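Local atomic coordinates of lipoxygenase (Cyanothece sp., PDB entry 5EK8), a protein that probably inserts molecular oxygen into polyunsaturated fatty acids at a non-heme iron centre, as a 9R-lipoxygenase carrying a PLAT domain. Residues Asp184-Gly189 and Ile395-Arg400; Gln369-Cys374 and Pro389-Ile394. All blocks are in the same frame, centred on the assembly; numbering follows the deposited sequence.

Contact 1: Asp184-Gly189 and Ile395-Arg400; sequences DDYSVG and ININRR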
loop_
_atom_site.group_PDB
_atom_site.type_symbol
_atom_site.label_atom_id
_atom_site.label_comp_id
_atom_site.label_asym_id
_atom_site.label_seq_id
_atom_site.Cartn_x
_atom_site.Cartn_y
_atom_site.Cartn_z
ATOM N N ASP A 184 10.172 -2.288 -10.806
ATOM C CA ASP A 184 8.870 -2.948 -10.872
ATOM C C ASP A 184 7.792 -1.937 -11.265
ATOM O O ASP A 184 7.045 -1.440 -10.420
ATOM C CB ASP A 184 8.537 -3.609 -9.531
ATOM C CG ASP A 184 7.162 -4.263 -9.514
ATOM O OD1 ASP A 184 6.682 -4.701 -10.586
ATOM O OD2 ASP A 184 6.562 -4.337 -8.418
ATOM N N ASP A 185 7.726 -1.636 -12.560
ATOM C CA ASP A 185 6.812 -0.621 -13.081
ATOM C C ASP A 185 5.371 -1.102 -13.134
ATOM O O ASP A 185 5.106 -2.303 -13.107
ATOM C CB ASP A 185 7.246 -0.186 -14.479
ATOM C CG ASP A 185 6.943 1.268 -14.749
ATOM O OD1 ASP A 185 6.244 1.891 -13.916
ATOM O OD2 ASP A 185 7.405 1.781 -15.794
ATOM N N TYR A 186 4.441 -0.153 -13.212
ATOM C CA TYR A 186 3.030 -0.476 -13.422
ATOM C C TYR A 186 2.814 -1.188 -14.759
ATOM O O TYR A 186 3.690 -1.190 -15.622
ATOM C CB TYR A 186 2.160 0.781 -13.414
ATOM C CG TYR A 186 2.160 1.615 -12.158
ATOM C CD1 TYR A 186 1.759 1.087 -10.939
ATOM C CD2 TYR A 186 2.499 2.957 -12.208
ATOM C CE1 TYR A 186 1.732 1.872 -9.796
ATOM C CE2 TYR A 186 2.471 3.745 -11.080
ATOM C CZ TYR A 186 2.087 3.204 -9.877
ATOM O OH TYR A 186 2.070 4.012 -8.762
ATOM N N SER A 187 1.638 -1.781 -14.930
ATOM C CA SER A 187 1.205 -2.236 -16.248
ATOM C C SER A 187 0.865 -1.001 -17.071
ATOM O O SER A 187 0.525 0.041 -16.507
ATOM C CB SER A 187 -0.007 -3.165 -16.153
ATOM O OG SER A 187 -0.022 -3.884 -14.933
ATOM N N VAL A 188 0.951 -1.106 -18.393
ATOM C CA VAL A 188 0.586 0.017 -19.253
ATOM C C VAL A 188 -0.886 0.385 -19.074
ATOM O O VAL A 188 -1.272 1.543 -19.239
ATOM C CB VAL A 188 0.858 -0.289 -20.737
ATOM C CG1 VAL A 188 2.328 -0.084 -21.063
ATOM C CG2 VAL A 188 0.417 -1.697 -21.072
ATOM N N GLY A 189 -1.699 -0.608 -18.727
ATOM C CA GLY A 189 -3.108 -0.390 -18.463
ATOM C C GLY A 189 -3.330 0.500 -17.255
ATOM O O GLY A 189 -4.069 1.479 -17.327
ATOM N N ILE A 395 5.640 -0.264 -4.498
ATOM C CA ILE A 395 6.754 0.657 -4.318
ATOM C C ILE A 395 6.508 1.944 -5.103
ATOM O O ILE A 395 6.821 3.046 -4.635
ATOM C CB ILE A 395 8.091 0.020 -4.755
ATOM C CG1 ILE A 395 7.975 -0.583 -6.159
ATOM C CG2 ILE A 395 8.528 -1.048 -3.752
ATOM C CD1 ILE A 395 9.299 -0.994 -6.755
ATOM N N ASN A 396 5.918 1.789 -6.285
ATOM C CA ASN A 396 5.606 2.911 -7.157
ATOM C C ASN A 396 4.621 3.872 -6.505
ATOM O O ASN A 396 4.868 5.079 -6.435
ATOM C CB ASN A 396 5.038 2.412 -8.490
ATOM C CG ASN A 396 5.989 1.479 -9.226
ATOM O OD1 ASN A 396 7.194 1.739 -9.315
ATOM N ND2 ASN A 396 5.453 0.375 -9.747
ATOM N N ILE A 397 3.507 3.333 -6.018
ATOM C CA ILE A 397 2.455 4.182 -5.474
ATOM C C ILE A 397 2.896 4.820 -4.162
ATOM O O ILE A 397 2.548 5.968 -3.887
ATOM C CB ILE A 397 1.122 3.412 -5.274
ATOM C CG1 ILE A 397 0.023 4.363 -4.795
ATOM C CG2 ILE A 397 1.276 2.256 -4.310
ATOM C CD1 ILE A 397 -0.224 5.541 -5.726
ATOM N N ASN A 398 3.679 4.102 -3.362
ATOM C CA ASN A 398 4.186 4.700 -2.131
ATOM C C ASN A 398 5.162 5.842 -2.424
ATOM O O ASN A 398 5.091 6.922 -1.811
ATOM C CB ASN A 398 4.849 3.641 -1.255
ATOM C CG ASN A 398 3.845 2.701 -0.627
ATOM O OD1 ASN A 398 2.635 2.913 -0.728
ATOM N ND2 ASN A 398 4.340 1.657 0.034
ATOM N N ARG A 399 6.058 5.606 -3.377
ATOM C CA ARG A 399 7.007 6.630 -3.797
ATOM C C ARG A 399 6.284 7.843 -4.381
ATOM O O ARG A 399 6.751 8.975 -4.252
ATOM C CB ARG A 399 7.995 6.055 -4.813
ATOM C CG ARG A 399 8.981 7.063 -5.370
ATOM C CD ARG A 399 9.763 7.744 -4.266
ATOM N NE ARG A 399 10.625 8.803 -4.786
ATOM C CZ ARG A 399 10.268 10.079 -4.888
ATOM N NH1 ARG A 399 9.059 10.464 -4.501
ATOM N NH2 ARG A 399 11.122 10.969 -5.374
ATOM N N ARG A 400 5.137 7.604 -5.012
ATOM C CA ARG A 400 4.316 8.693 -5.536
ATOM C C ARG A 400 3.658 9.471 -4.397
ATOM O O ARG A 400 3.603 10.703 -4.412
ATOM C CB ARG A 400 3.253 8.151 -6.495
ATOM C CG ARG A 400 2.218 9.180 -6.942
ATOM C CD ARG A 400 2.863 10.369 -7.638
ATOM N NE ARG A 400 1.864 11.329 -8.091
ATOM C CZ ARG A 400 2.148 12.530 -8.585
ATOM N NH1 ARG A 400 3.411 12.925 -8.685
ATOM N NH2 ARG A 400 1.171 13.336 -8.973
#
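Tyr186 and Asn396 carry this contact, their side chains running antiparallel, each passing alongside the other. The ring is reached near its outer end, where CZ of Tyr186 lies 3.4 Å from CB of Asn396. Further back along the ring, Asn396 ND2 stands over one face, 3.9 Å above the plane and displaced toward the rim. With ring and amide planes 63° apart this is a steeply inclined approach and not a flat stack. The orientation follows from the first torsion of Asn396: CG lies anti to its own carbonyl carbon (chi1 -58°), which sends the amide back toward the loop. There ND2 of Asn396 donates to Asp184 O over 2.5 Å, in the carbonyl plane and close to the plane of the amide itself. Thr182 OG1 bonds the other end, OD1, and together the two bonds probably fix the rotation of the amide. The phenol oxygen ends beside the helix backbone, with Tyr186 OH 3.7 Å from Ile397 CB; it is also close to the Ile397 amide, but at an angle too poor to count as a hydrogen bond. At the other end of the contact, Asp184 CB meets Ile395 CD1 at 3.9 Å, while the Asp184 carboxylate turns to Ser393 N and Arg123. An alanine in place of Tyr186 is likely to open a gap beside Asn396 CB and remove the phenol oxygen that packs on Ile397. The arrangement docks the loop leading into helix 188-214 on helix 394-404, a second-shell element of the lipoxygenase iron site, where Asn398 OD1 hydrogen-bonds His364 ND1 and Ile397 packs on the same iron ligand.

Contact 2: Gln369-Cys374 and Pro389-Ile394; sequences QYAVAC and PHLKSI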
loop_
_atom_site.group_PDB
_atom_site.type_symbol
_atom_site.label_atom_id
_atom_site.label_comp_id
_atom_site.label_asym_id
_atom_site.label_seq_id
_atom_site.Cartn_x
_atom_site.Cartn_y
_atom_site.Cartn_z
ATOM N N GLN A 369 7.305 -3.369 3.014
ATOM C CA GLN A 369 8.434 -4.125 3.558
ATOM C C GLN A 369 8.401 -5.566 3.057
ATOM O O GLN A 369 9.436 -6.140 2.673
ATOM C CB GLN A 369 8.436 -4.079 5.093
ATOM C CG GLN A 369 7.264 -4.752 5.785
ATOM C CD GLN A 369 7.211 -4.460 7.282
ATOM O OE1 GLN A 369 8.246 -4.305 7.940
ATOM N NE2 GLN A 369 5.997 -4.380 7.826
ATOM N N TYR A 370 7.199 -6.134 3.028
ATOM C CA TYR A 370 7.005 -7.473 2.510
ATOM C C TYR A 370 7.292 -7.509 1.025
ATOM O O TYR A 370 7.843 -8.484 0.524
ATOM C CB TYR A 370 5.590 -7.958 2.781
ATOM C CG TYR A 370 5.313 -8.195 4.237
ATOM C CD1 TYR A 370 5.840 -9.307 4.894
ATOM C CD2 TYR A 370 4.520 -7.316 4.958
ATOM C CE1 TYR A 370 5.586 -9.532 6.236
ATOM C CE2 TYR A 370 4.263 -7.528 6.295
ATOM C CZ TYR A 370 4.797 -8.636 6.929
ATOM O OH TYR A 370 4.521 -8.834 8.259
ATOM N N ALA A 371 6.915 -6.448 0.318
ATOM C CA ALA A 371 7.213 -6.355 -1.109
ATOM C C ALA A 371 8.718 -6.405 -1.359
ATOM O O ALA A 371 9.216 -7.296 -2.058
ATOM C CB ALA A 371 6.623 -5.085 -1.699
ATOM N N VAL A 372 9.435 -5.454 -0.772
ATOM C CA VAL A 372 10.877 -5.363 -0.947
ATOM C C VAL A 372 11.576 -6.674 -0.601
ATOM O O VAL A 372 12.351 -7.195 -1.405
ATOM C CB VAL A 372 11.477 -4.232 -0.094
ATOM C CG1 VAL A 372 12.984 -4.213 -0.244
ATOM C CG2 VAL A 372 10.878 -2.886 -0.502
ATOM N N ALA A 373 11.288 -7.215 0.582
ATOM C CA ALA A 373 11.880 -8.491 0.985
ATOM C C ALA A 373 11.575 -9.599 -0.029
ATOM O O ALA A 373 12.468 -10.360 -0.437
ATOM C CB ALA A 373 11.385 -8.887 2.355
ATOM N N CYS A 374 10.308 -9.670 -0.434
ATOM C CA CYS A 374 9.839 -10.684 -1.369
ATOM C C CYS A 374 10.625 -10.670 -2.666
ATOM O O CYS A 374 11.218 -11.678 -3.053
ATOM C CB CYS A 374 8.353 -10.484 -1.669
ATOM S SG CYS A 374 7.736 -11.451 -3.063
ATOM N N PRO A 389 2.400 -11.306 -7.268
ATOM C CA PRO A 389 1.318 -10.537 -7.907
ATOM C C PRO A 389 0.561 -9.609 -6.955
ATOM O O PRO A 389 -0.068 -8.654 -7.405
ATOM C CB PRO A 389 0.381 -11.625 -8.440
ATOM C CG PRO A 389 0.670 -12.817 -7.616
ATOM C CD PRO A 389 2.139 -12.755 -7.343
ATOM N N HIS A 390 0.625 -9.885 -5.658
ATOM C CA HIS A 390 -0.055 -9.054 -4.675
ATOM C C HIS A 390 0.857 -7.958 -4.130
ATOM O O HIS A 390 0.385 -6.946 -3.614
ATOM C CB HIS A 390 -0.578 -9.919 -3.527
ATOM C CG HIS A 390 -1.396 -11.085 -3.980
ATOM N ND1 HIS A 390 -2.633 -10.942 -4.575
ATOM C CD2 HIS A 390 -1.156 -12.417 -3.936
ATOM C CE1 HIS A 390 -3.117 -12.132 -4.872
ATOM N NE2 HIS A 390 -2.240 -13.046 -4.493
ATOM N N LEU A 391 2.164 -8.161 -4.250
ATOM C CA LEU A 391 3.134 -7.211 -3.714
ATOM C C LEU A 391 3.749 -6.338 -4.799
ATOM O O LEU A 391 4.479 -5.395 -4.502
ATOM C CB LEU A 391 4.237 -7.950 -2.953
ATOM C CG LEU A 391 3.836 -8.499 -1.583
ATOM C CD1 LEU A 391 4.881 -9.465 -1.058
ATOM C CD2 LEU A 391 3.624 -7.364 -0.596
ATOM N N LYS A 392 3.442 -6.642 -6.055
ATOM C CA LYS A 392 4.001 -5.868 -7.153
ATOM C C LYS A 392 3.430 -4.450 -7.185
ATOM O O LYS A 392 2.337 -4.200 -6.677
ATOM C CB LYS A 392 3.764 -6.570 -8.495
ATOM C CG LYS A 392 2.321 -6.918 -8.819
ATOM C CD LYS A 392 2.018 -6.609 -10.287
ATOM C CE LYS A 392 0.940 -7.518 -10.881
ATOM N NZ LYS A 392 -0.395 -7.404 -10.234
ATOM N N SER A 393 4.219 -3.529 -7.734
ATOM C CA SER A 393 3.805 -2.154 -8.032
ATOM C C SER A 393 3.593 -1.236 -6.820
ATOM O O SER A 393 3.425 -0.030 -6.996
ATOM C CB SER A 393 2.525 -2.167 -8.881
ATOM O OG SER A 393 2.758 -2.765 -10.146
ATOM N N ILE A 394 3.617 -1.777 -5.603
ATOM C CA ILE A 394 3.309 -0.966 -4.421
ATOM C C ILE A 394 4.405 0.067 -4.132
ATOM O O ILE A 394 4.126 1.162 -3.620
ATOM C CB ILE A 394 3.069 -1.846 -3.170
ATOM C CG1 ILE A 394 2.393 -1.034 -2.067
ATOM C CG2 ILE A 394 4.359 -2.472 -2.666
ATOM C CD1 ILE A 394 2.098 -1.849 -0.817
#
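Leu391 lies against the backbone of helix 337-377 at Ala371, where the CA atoms of the two residues come within 4.9 Å. Its two methyl groups divide the helix surface between them. Leu391 CD2 sits 3.5 Å from Ala371 N and also meets the CB of Tyr370, while Leu391 CD1 reaches along the helix to lie 3.7 Å from Cys374 CB. The fork is directed there by a first torsion that sets CG anti to the carbonyl carbon of Leu391 (chi1 -74°). Ala371 answers with its single methyl: Ala371 CB is 3.5 Å from Leu391 O and 3.6 Å from Ile394 CG2, so it lies between the end of one helix and the start of the next. No hydrogen bond crosses the interface, and the side chains meet through apolar contacts.

Such packing belongs to the helical catalytic domain of lipoxygenases, in which a long helix carrying iron ligands, here His359 and His364 on helix 337-377, is surrounded by shorter helices. The chain leaves that long helix and returns through helix 383-391, which ends at Leu391. Ser393, with its positive phi of 71°, makes the turn into helix 394-404, so Leu391 and Ile394 can both face the same alanine. Beside this helix end, Lys392 NZ reaches a lone pair of Pro389 O at 3.1 Å, which folds the Lys392 side chain back over the last turn.

Further out, the Tyr370 ring leads away from Leu391 to Cys558 and Ile562 of helix 549-574 and to Leu492 of helix 482-495. Phe488 of the latter helix touches Cys374. His390, on the far side of the returning helix, hydrogen-bonds through ND1 to the carbonyl O of Thr664 and packs against Thr566 and Thr567 of helix 549-574.

Overall arrangement
Contact 2 is nested inside the chain loop closed by contact 1, and their centres lie 11 Å apart. They meet where helix 383-391 gives way to helix 394-404: Asp184 OD2 of contact 1 is 2.6 Å from Ser393 N of contact 2, a probable hydrogen bond, and Tyr186 CE1 packs at 3.8 Å from Ser393 O. The same junction is thus held by the loop residues Asp184-Tyr186 and by the long helix 337-377. Both contacts border the iron site: the side chain of Ile397 comes within about 6 Å of the iron, and that of Ile394 within about 8 Å. The side chain of Ile397 also lies about 4 Å from that of the iron ligand Ile668.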